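Local coordinates for lipopolysaccharide biosynthesis protein wbpB (Thermus thermophilus, PDB 3O9Z) that is an NAD-dependent dehydrogenase in the biosynthesis of 2,3-diacetamido-2,3-dideoxy-D-mannuronic acid, bound in this crystal to NAD and 2-oxoglutarate, at residues S80-H85 with E102-L107; A7-A12 with D74-A79; G96-S101 with R125-L130. All blocks are in the same frame, centred on the assembly; numbering follows the deposited sequence.

Interaction 1. Residues S80-H85 with E102-L107. With NAD (nicotinamide-adenine-dinucleotide), chain E; AKG (2-oxoglutaric acid), chain F.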
# COMPACT_ATOMS: atom_id res chain seq x y z
N SER A 80 13.53 -8.63 2.35
CA SER A 80 12.85 -7.51 1.71
C SER A 80 13.32 -7.31 0.26
O SER A 80 14.31 -7.97 -0.14
CB SER A 80 13.08 -6.25 2.55
OG SER A 80 14.51 -6.07 2.64
N PRO A 81 12.66 -6.43 -0.52
CA PRO A 81 13.13 -6.08 -1.87
C PRO A 81 14.56 -5.53 -1.84
O PRO A 81 15.03 -5.02 -0.80
CB PRO A 81 12.17 -4.98 -2.33
CG PRO A 81 10.85 -5.36 -1.60
CD PRO A 81 11.35 -5.80 -0.23
N ASN A 82 15.30 -5.73 -2.92
CA ASN A 82 16.74 -5.59 -2.92
C ASN A 82 17.19 -4.23 -2.48
O ASN A 82 18.25 -4.17 -1.80
CB ASN A 82 17.30 -5.89 -4.32
CG ASN A 82 16.94 -7.30 -4.79
OD1 ASN A 82 16.55 -8.16 -4.02
ND2 ASN A 82 17.14 -7.52 -6.10
N HIS A 83 16.51 -3.16 -2.88
CA HIS A 83 16.98 -1.82 -2.55
C HIS A 83 16.88 -1.56 -1.05
O HIS A 83 17.54 -0.61 -0.56
CB HIS A 83 16.20 -0.76 -3.29
CG HIS A 83 14.77 -0.65 -2.87
ND1 HIS A 83 13.89 -1.72 -2.86
CD2 HIS A 83 14.06 0.43 -2.45
CE1 HIS A 83 12.72 -1.30 -2.43
NE2 HIS A 83 12.78 0.00 -2.21
N LEU A 84 16.09 -2.34 -0.34
CA LEU A 84 15.99 -2.16 1.10
C LEU A 84 17.06 -2.95 1.84
O LEU A 84 17.20 -2.82 3.08
CB LEU A 84 14.60 -2.63 1.59
CG LEU A 84 13.57 -1.56 1.28
CD1 LEU A 84 12.17 -2.24 1.21
CD2 LEU A 84 13.57 -0.49 2.40
N HIS A 85 17.84 -3.80 1.16
CA HIS A 85 18.84 -4.55 1.89
C HIS A 85 19.86 -3.60 2.56
O HIS A 85 20.10 -3.77 3.77
CB HIS A 85 19.56 -5.57 0.98
CG HIS A 85 18.67 -6.68 0.48
ND1 HIS A 85 19.14 -7.65 -0.38
CD2 HIS A 85 17.34 -6.90 0.62
CE1 HIS A 85 18.14 -8.46 -0.70
NE2 HIS A 85 17.04 -8.05 -0.09
N GLU A 102 19.32 -11.67 2.21
CA GLU A 102 19.18 -12.30 0.89
C GLU A 102 20.10 -11.66 -0.12
O GLU A 102 20.48 -10.49 -0.03
CB GLU A 102 17.72 -12.23 0.42
CG GLU A 102 16.89 -13.40 0.91
CD GLU A 102 17.29 -14.73 0.31
OE1 GLU A 102 18.12 -14.69 -0.67
OE2 GLU A 102 16.79 -15.79 0.72
N LYS A 103 20.34 -12.41 -1.21
CA LYS A 103 21.00 -11.85 -2.39
C LYS A 103 20.08 -10.89 -3.14
O LYS A 103 18.84 -10.95 -2.99
CB LYS A 103 21.54 -12.96 -3.32
CG LYS A 103 20.60 -14.15 -3.59
CD LYS A 103 19.21 -13.83 -4.19
CE LYS A 103 19.26 -13.19 -5.57
NZ LYS A 103 17.81 -12.96 -5.98
N PRO A 104 20.64 -9.96 -3.89
CA PRO A 104 22.06 -9.51 -3.85
C PRO A 104 22.25 -8.85 -2.49
O PRO A 104 21.33 -8.20 -1.99
CB PRO A 104 22.13 -8.45 -4.96
CG PRO A 104 20.69 -7.86 -4.99
CD PRO A 104 19.82 -9.08 -4.74
N LEU A 105 23.42 -8.99 -1.87
CA LEU A 105 23.63 -8.40 -0.54
C LEU A 105 23.23 -6.92 -0.50
O LEU A 105 22.49 -6.50 0.41
CB LEU A 105 25.12 -8.61 -0.15
CG LEU A 105 25.54 -8.22 1.29
CD1 LEU A 105 24.54 -8.81 2.27
CD2 LEU A 105 26.95 -8.79 1.57
N VAL A 106 23.73 -6.12 -1.44
CA VAL A 106 23.28 -4.77 -1.68
C VAL A 106 23.31 -4.51 -3.19
O VAL A 106 23.73 -5.41 -3.94
CB VAL A 106 24.11 -3.68 -0.95
CG1 VAL A 106 24.08 -3.90 0.58
CG2 VAL A 106 25.60 -3.71 -1.46
N LEU A 107 22.86 -3.35 -3.62
CA LEU A 107 22.76 -3.03 -5.05
C LEU A 107 24.05 -2.44 -5.60
O LEU A 107 24.34 -2.58 -6.78
CB LEU A 107 21.58 -2.11 -5.37
CG LEU A 107 20.19 -2.76 -5.21
CD1 LEU A 107 19.14 -1.68 -5.60
CD2 LEU A 107 20.24 -4.01 -6.12
PA NAD E . 8.32 -10.94 -2.50
O1A NAD E . 7.57 -12.22 -2.54
O2A NAD E . 7.91 -9.72 -3.34
O5B NAD E . 8.29 -10.60 -0.96
C5B NAD E . 8.86 -9.37 -0.62
C4B NAD E . 8.35 -8.98 0.80
O4B NAD E . 9.05 -7.81 1.30
C3B NAD E . 6.86 -8.56 0.69
O3B NAD E . 6.03 -9.32 1.58
C2B NAD E . 6.87 -7.05 0.99
O2B NAD E . 5.68 -6.55 1.63
C1B NAD E . 8.07 -7.03 1.98
N9A NAD E . 8.58 -5.65 2.15
C8A NAD E . 8.50 -4.50 1.41
N7A NAD E . 9.11 -3.50 2.03
C5A NAD E . 9.53 -3.96 3.25
C6A NAD E . 10.21 -3.38 4.39
N6A NAD E . 10.52 -2.05 4.40
N1A NAD E . 10.44 -4.26 5.36
C2A NAD E . 10.17 -5.55 5.44
N3A NAD E . 9.50 -6.11 4.40
C4A NAD E . 9.23 -5.33 3.35
O3 NAD E . 9.85 -11.23 -2.86
PN NAD E . 10.77 -12.48 -2.59
O1N NAD E . 10.82 -13.33 -3.86
O2N NAD E . 10.39 -13.13 -1.29
O5D NAD E . 12.23 -11.84 -2.56
C5D NAD E . 12.61 -11.37 -1.28
C4D NAD E . 14.14 -11.27 -1.31
O4D NAD E . 14.62 -12.63 -1.37
C3D NAD E . 14.75 -10.51 -2.50
O3D NAD E . 16.00 -9.92 -2.01
C2D NAD E . 15.12 -11.67 -3.44
O2D NAD E . 16.23 -11.36 -4.27
C1D NAD E . 15.44 -12.86 -2.52
N1N NAD E . 15.19 -14.15 -3.15
C2N NAD E . 16.12 -15.09 -3.09
C3N NAD E . 16.00 -16.35 -3.62
C7N NAD E . 17.17 -17.24 -3.52
O7N NAD E . 18.04 -17.08 -2.64
N7N NAD E . 17.15 -18.27 -4.35
C4N NAD E . 14.78 -16.66 -4.25
C5N NAD E . 13.79 -15.68 -4.22
C6N NAD E . 13.98 -14.43 -3.65
C1 AKG F . 14.97 -15.00 -7.28
O1 AKG F . 13.89 -15.29 -7.86
O2 AKG F . 15.14 -13.89 -6.75
C2 AKG F . 16.03 -15.96 -7.08
O5 AKG F . 17.05 -15.60 -6.50
C3 AKG F . 15.90 -17.36 -7.62
C4 AKG F . 16.58 -17.40 -8.99
C5 AKG F . 16.37 -18.70 -9.73
O3 AKG F . 15.23 -19.20 -9.79
O4 AKG F . 17.34 -19.25 -10.26

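Interaction 2. Residues A7-A12 with D74-A79. With NAD (nicotinamide-adenine-dinucleotide), chain E.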
# COMPACT_ATOMS: atom_id res chain seq x y z
N ALA A 7 15.56 -11.44 14.24
CA ALA A 7 14.36 -10.75 13.77
C ALA A 7 14.42 -10.94 12.24
O ALA A 7 15.49 -11.16 11.67
CB ALA A 7 14.39 -9.30 14.11
N LEU A 8 13.27 -10.87 11.58
CA LEU A 8 13.17 -11.17 10.13
C LEU A 8 12.43 -10.02 9.44
O LEU A 8 11.36 -9.61 9.93
CB LEU A 8 12.49 -12.50 9.84
CG LEU A 8 12.17 -12.78 8.37
CD1 LEU A 8 13.42 -12.92 7.54
CD2 LEU A 8 11.35 -14.08 8.33
N THR A 9 12.96 -9.52 8.32
CA THR A 9 12.21 -8.58 7.49
C THR A 9 11.76 -9.29 6.21
O THR A 9 12.39 -10.23 5.72
CB THR A 9 12.97 -7.33 7.10
OG1 THR A 9 13.96 -7.65 6.12
CG2 THR A 9 13.69 -6.76 8.34
N GLY A 10 10.53 -8.96 5.80
CA GLY A 10 9.99 -9.54 4.57
C GLY A 10 9.16 -10.79 4.82
O GLY A 10 9.04 -11.64 3.91
N LEU A 11 8.57 -10.92 6.01
CA LEU A 11 7.91 -12.16 6.42
C LEU A 11 6.79 -12.66 5.47
O LEU A 11 6.53 -13.84 5.41
CB LEU A 11 7.29 -11.94 7.82
CG LEU A 11 6.52 -13.11 8.44
CD1 LEU A 11 7.36 -14.35 8.69
CD2 LEU A 11 5.87 -12.63 9.74
N ALA A 12 6.12 -11.72 4.80
CA ALA A 12 4.96 -12.12 3.96
C ALA A 12 5.36 -12.65 2.60
O ALA A 12 4.49 -13.04 1.80
CB ALA A 12 4.06 -10.94 3.78
N ASP A 74 20.41 -11.07 18.03
CA ASP A 74 21.76 -11.37 17.49
C ASP A 74 21.88 -11.08 15.99
O ASP A 74 22.93 -10.59 15.53
CB ASP A 74 22.03 -12.85 17.75
CG ASP A 74 22.08 -13.16 19.23
OD1 ASP A 74 22.78 -12.43 19.97
OD2 ASP A 74 21.41 -14.14 19.63
N TYR A 75 20.79 -11.29 15.24
CA TYR A 75 20.81 -11.25 13.79
C TYR A 75 19.50 -10.63 13.28
O TYR A 75 18.39 -10.96 13.78
CB TYR A 75 20.88 -12.66 13.21
CG TYR A 75 22.30 -13.08 12.93
CD1 TYR A 75 22.88 -12.84 11.70
CD2 TYR A 75 23.08 -13.62 13.94
CE1 TYR A 75 24.19 -13.20 11.43
CE2 TYR A 75 24.39 -13.97 13.69
CZ TYR A 75 24.93 -13.76 12.45
OH TYR A 75 26.24 -14.10 12.20
N LEU A 76 19.65 -9.76 12.30
CA LEU A 76 18.50 -9.38 11.46
C LEU A 76 18.62 -10.19 10.17
O LEU A 76 19.56 -9.93 9.40
CB LEU A 76 18.50 -7.88 11.22
CG LEU A 76 17.25 -7.42 10.46
CD1 LEU A 76 15.97 -7.68 11.31
CD2 LEU A 76 17.41 -5.98 10.16
N SER A 77 17.69 -11.11 9.90
CA SER A 77 17.56 -11.73 8.58
C SER A 77 16.71 -10.85 7.67
O SER A 77 15.66 -10.34 8.07
CB SER A 77 16.93 -13.10 8.66
OG SER A 77 17.71 -14.06 9.37
N ILE A 78 17.14 -10.71 6.42
CA ILE A 78 16.57 -9.67 5.57
C ILE A 78 16.10 -10.32 4.26
O ILE A 78 16.89 -10.77 3.44
CB ILE A 78 17.58 -8.52 5.28
CG1 ILE A 78 17.85 -7.78 6.60
CG2 ILE A 78 17.15 -7.57 4.20
CD1 ILE A 78 19.12 -6.86 6.54
N ALA A 79 14.78 -10.36 4.11
CA ALA A 79 14.13 -10.94 2.90
C ALA A 79 13.23 -9.91 2.23
O ALA A 79 12.21 -10.29 1.60
CB ALA A 79 13.40 -12.21 3.26
PA NAD E . 8.32 -10.94 -2.50
O1A NAD E . 7.57 -12.22 -2.54
O2A NAD E . 7.91 -9.72 -3.34
O5B NAD E . 8.29 -10.60 -0.96
C5B NAD E . 8.86 -9.37 -0.62
C4B NAD E . 8.35 -8.98 0.80
O4B NAD E . 9.05 -7.81 1.30
C3B NAD E . 6.86 -8.56 0.69
O3B NAD E . 6.03 -9.32 1.58
C2B NAD E . 6.87 -7.05 0.99
O2B NAD E . 5.68 -6.55 1.63
C1B NAD E . 8.07 -7.03 1.98
N9A NAD E . 8.58 -5.65 2.15
C8A NAD E . 8.50 -4.50 1.41
N7A NAD E . 9.11 -3.50 2.03
C5A NAD E . 9.53 -3.96 3.25
C6A NAD E . 10.21 -3.38 4.39
N6A NAD E . 10.52 -2.05 4.40
N1A NAD E . 10.44 -4.26 5.36
C2A NAD E . 10.17 -5.55 5.44
N3A NAD E . 9.50 -6.11 4.40
C4A NAD E . 9.23 -5.33 3.35
O3 NAD E . 9.85 -11.23 -2.86
PN NAD E . 10.77 -12.48 -2.59
O1N NAD E . 10.82 -13.33 -3.86
O2N NAD E . 10.39 -13.13 -1.29
O5D NAD E . 12.23 -11.84 -2.56
C5D NAD E . 12.61 -11.37 -1.28
C4D NAD E . 14.14 -11.27 -1.31
O4D NAD E . 14.62 -12.63 -1.37
C3D NAD E . 14.75 -10.51 -2.50
O3D NAD E . 16.00 -9.92 -2.01
C2D NAD E . 15.12 -11.67 -3.44
O2D NAD E . 16.23 -11.36 -4.27
C1D NAD E . 15.44 -12.86 -2.52
N1N NAD E . 15.19 -14.15 -3.15
C2N NAD E . 16.12 -15.09 -3.09
C3N NAD E . 16.00 -16.35 -3.62
C7N NAD E . 17.17 -17.24 -3.52
O7N NAD E . 18.04 -17.08 -2.64
N7N NAD E . 17.15 -18.27 -4.35
C4N NAD E . 14.78 -16.66 -4.25
C5N NAD E . 13.79 -15.68 -4.22
C6N NAD E . 13.98 -14.43 -3.65

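Interaction 3. Residues G96-S101 with R125-L130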
# COMPACT_ATOMS: atom_id res chain seq x y z
N GLY A 96 23.00 -2.88 16.92
CA GLY A 96 23.88 -3.84 17.57
C GLY A 96 23.64 -5.28 17.25
O GLY A 96 24.00 -6.17 17.99
N ALA A 97 23.22 -5.57 16.01
CA ALA A 97 23.00 -6.94 15.54
C ALA A 97 23.80 -7.12 14.23
O ALA A 97 24.14 -6.14 13.54
CB ALA A 97 21.49 -7.15 15.19
N ASN A 98 24.07 -8.38 13.95
CA ASN A 98 24.67 -8.76 12.66
C ASN A 98 23.50 -8.82 11.68
O ASN A 98 22.33 -8.76 12.09
CB ASN A 98 25.34 -10.14 12.75
CG ASN A 98 26.72 -10.09 13.46
OD1 ASN A 98 27.32 -9.08 13.77
ND2 ASN A 98 27.28 -11.25 13.60
N ALA A 99 23.83 -8.94 10.40
CA ALA A 99 22.82 -9.02 9.34
C ALA A 99 23.05 -10.25 8.52
O ALA A 99 24.22 -10.60 8.19
CB ALA A 99 22.87 -7.79 8.48
N LEU A 100 21.96 -10.88 8.10
CA LEU A 100 22.05 -11.94 7.13
C LEU A 100 21.03 -11.62 6.06
O LEU A 100 19.83 -11.84 6.25
CB LEU A 100 21.76 -13.33 7.69
CG LEU A 100 21.74 -14.52 6.71
CD1 LEU A 100 22.92 -14.48 5.69
CD2 LEU A 100 21.59 -15.89 7.35
N SER A 101 21.53 -11.12 4.95
CA SER A 101 20.65 -10.61 3.92
C SER A 101 20.54 -11.56 2.74
O SER A 101 21.50 -12.20 2.34
CB SER A 101 21.21 -9.30 3.39
OG SER A 101 20.39 -8.71 2.41
N ARG A 125 28.90 -7.61 11.96
CA ARG A 125 29.18 -8.19 10.63
C ARG A 125 27.94 -8.32 9.75
O ARG A 125 26.83 -8.60 10.23
CB ARG A 125 29.82 -9.56 10.78
CG ARG A 125 31.25 -9.49 11.42
CD ARG A 125 32.27 -8.71 10.59
NE ARG A 125 32.38 -9.19 9.21
CZ ARG A 125 32.98 -10.31 8.82
NH1 ARG A 125 33.00 -10.63 7.53
NH2 ARG A 125 33.61 -11.08 9.69
N VAL A 126 28.21 -8.22 8.44
CA VAL A 126 27.20 -8.36 7.39
C VAL A 126 27.45 -9.63 6.60
O VAL A 126 28.54 -9.75 6.02
CB VAL A 126 27.28 -7.17 6.46
CG1 VAL A 126 26.15 -7.26 5.40
CG2 VAL A 126 27.22 -5.86 7.27
N TYR A 127 26.45 -10.52 6.52
CA TYR A 127 26.48 -11.72 5.71
C TYR A 127 25.34 -11.89 4.72
O TYR A 127 24.38 -11.14 4.80
CB TYR A 127 26.53 -12.95 6.58
CG TYR A 127 27.71 -12.92 7.53
CD1 TYR A 127 28.97 -13.19 7.05
CD2 TYR A 127 27.56 -12.59 8.86
CE1 TYR A 127 30.08 -13.17 7.88
CE2 TYR A 127 28.67 -12.59 9.73
CZ TYR A 127 29.92 -12.88 9.21
OH TYR A 127 31.05 -12.87 10.02
N THR A 128 25.50 -12.78 3.75
CA THR A 128 24.51 -12.89 2.68
C THR A 128 24.20 -14.34 2.30
O THR A 128 24.96 -15.29 2.53
CB THR A 128 24.89 -12.00 1.47
OG1 THR A 128 23.82 -11.87 0.52
CG2 THR A 128 26.10 -12.58 0.78
N VAL A 129 23.02 -14.54 1.72
CA VAL A 129 22.60 -15.87 1.26
C VAL A 129 23.01 -16.04 -0.22
O VAL A 129 22.46 -15.39 -1.12
CB VAL A 129 21.06 -16.04 1.37
CG1 VAL A 129 20.58 -17.41 0.83
CG2 VAL A 129 20.65 -15.84 2.80
N LEU A 130 24.00 -16.90 -0.43
CA LEU A 130 24.42 -17.25 -1.79
C LEU A 130 24.42 -18.77 -1.84
O LEU A 130 25.44 -19.42 -1.63
CB LEU A 130 25.84 -16.72 -2.08
CG LEU A 130 25.83 -15.20 -2.29
CD1 LEU A 130 27.21 -14.56 -2.01
CD2 LEU A 130 25.24 -14.80 -3.62

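Interaction 1. Residues S80-H85 with E102-L107
His85 holds the two loops together through the edge of its imidazole. His85 ND1 donates to Pro104 O at 2.8 Å, with the oxygen near the ring plane and an N-H...O angle of 152°. On its own side of the contact, His85 NE2 reaches Ser80 O at 2.7 Å. Bonded through both nitrogens, the ring is fixed in rotation, and Asn82 CA lies over the centre of one face. Beside it, the Asn82 amide crosses Pro104 at about a right angle, Asn82 CG meeting Pro104 CD at 3.4 Å. That amide serves the cofactor: Asn82 OD1 takes a hydrogen bond from NAD O3D at 2.7 Å, while ND2 is held by Ser177 O and Asn183 OD1. Lys103, its chain folded at chi2 and chi3, brings NZ to NAD O2D at 2.8 Å and equally to 2-oxoglutarate O5, with Asn183 O as a further partner. Glu102, Lys103 and the cis proline form the EKP motif of the Gfo/Idh/MocA family, and Glu102 OE2 is gripped by His19 and His266. Farther out, Leu107 straddles the turn, CD1 on His83 CA at 3.7 Å and CD2 beside Asn82 CB. The loops follow strands 75-78 and 98-101 and lead into helices 85-94 and 109-122; Leu105 packs on helix 281-294, and Lys103 and Pro104 on helix 186-196.

Interaction 2. Residues A7-A12 with D74-A79
In the parallel sheet of the Rossmann fold, Ala7 to Thr9 run beside Leu76 to Ile78, joining the first strand to its neighbour across the middle of the NAD-binding domain. The strand axes diverge by 23°. Ala7 N binds Tyr75 O at 2.9 Å, Ser77 N returns to Ala7 O, Thr9 N takes Ser77 O, and Ala79 N closes the series on Thr9 O. On one face, Leu76 sends CD1 against Ala7 CB at 3.6 Å and on to Thr9 CG2 at 3.9 Å, its chain crossing that of Thr9 at about a right angle beside Phe59 of helix 56-68. With OG1 between N and the carbonyl carbon (chi1 73°), Thr9 sets its hydroxyl against Ile78 CA at 3.3 Å, where Ala79 N makes only a weak bond to it; Gln88 OE1 is its main partner. On the other face, Leu8 CD1 meets Ser77 CB at 3.7 Å, and Ser77 OG binds Tyr270. At Gly10 the backbone turns with positive phi, and a side chain would collide with Ala79 O. The strand ends place Ala79 O near NAD C5D and Thr9 CB against the adenine, close contacts in which no charged side chain of the two segments takes part.

Interaction 3. Residues G96-S101 with R125-L130
Asn98 and Arg125 meet where two parallel strands begin to pair, and a side chain supplies the first bond. Asn98 OD1 accepts Arg125 N at 2.8 Å in a nearly straight bond, the donor standing well above the amide's carbonyl plane. With CG beside its own backbone N (chi1 -77°), the amide swings toward the neighbouring strand and presents that oxygen; ND2, near the edge of the Tyr127 ring, has a weak bond to Tyr75 OH. With an alanine here, Arg125 N would lose this acceptor and the start of the strand pair is likely to fray. The backbone takes over from there: Ala99 N to Arg125 O at 3.0 Å, Tyr127 N to Ala99 O, and Ser101 N to Tyr127 O with an angle of 172° at the hydrogen. Tyr127 O also receives a CA-H contact from Leu100. Ser101 O accepts two donors across the contact, Val129 N at 2.9 Å and Thr128 OG1 at 3.0 Å, with Thr128 CA-H close by. The hydroxyl stands above the carbonyl plane, OG1 lying anti to the Thr128 backbone nitrogen (chi1 -168°). Arg125 NE forms a salt bridge with Glu119 OE2, which also accepts Val126 N; Tyr127 OH sits over the rim of the guanidinium without bonding to it. Leu100 CD1 tucks against the Thr128 backbone and meets Val129 CG2 at 3.9 Å. The two strands and helix 109-122 form a beta-alpha-beta unit. Ala99 and Val126 pack on helix 85-94, whose Schellman end at Gly96 leads into this segment, while Leu100 and Tyr127 face helix 266-274.

Interactions 2 and 3 are consecutive parts of one parallel sheet: strands 75-78 and 98-101 are neighbours, linked by backbone hydrogen bonds, probably Leu76 N to Asn98 O and Leu100 N to Leu76 O. Interaction 1 joins the loops at the C-terminal ends of these two strands, where Glu102 N probably still pairs with Ile78 O. All three are largely buried; only interaction 3 includes an exposed residue, Arg125, at its start, while interactions 1 and 2 touch NAD directly. The chemistry shifts accordingly: regular backbone bonds with apolar packing within the sheet, then polar side chains directed at cofactor and 2-oxoglutarate where the strands give way to loops.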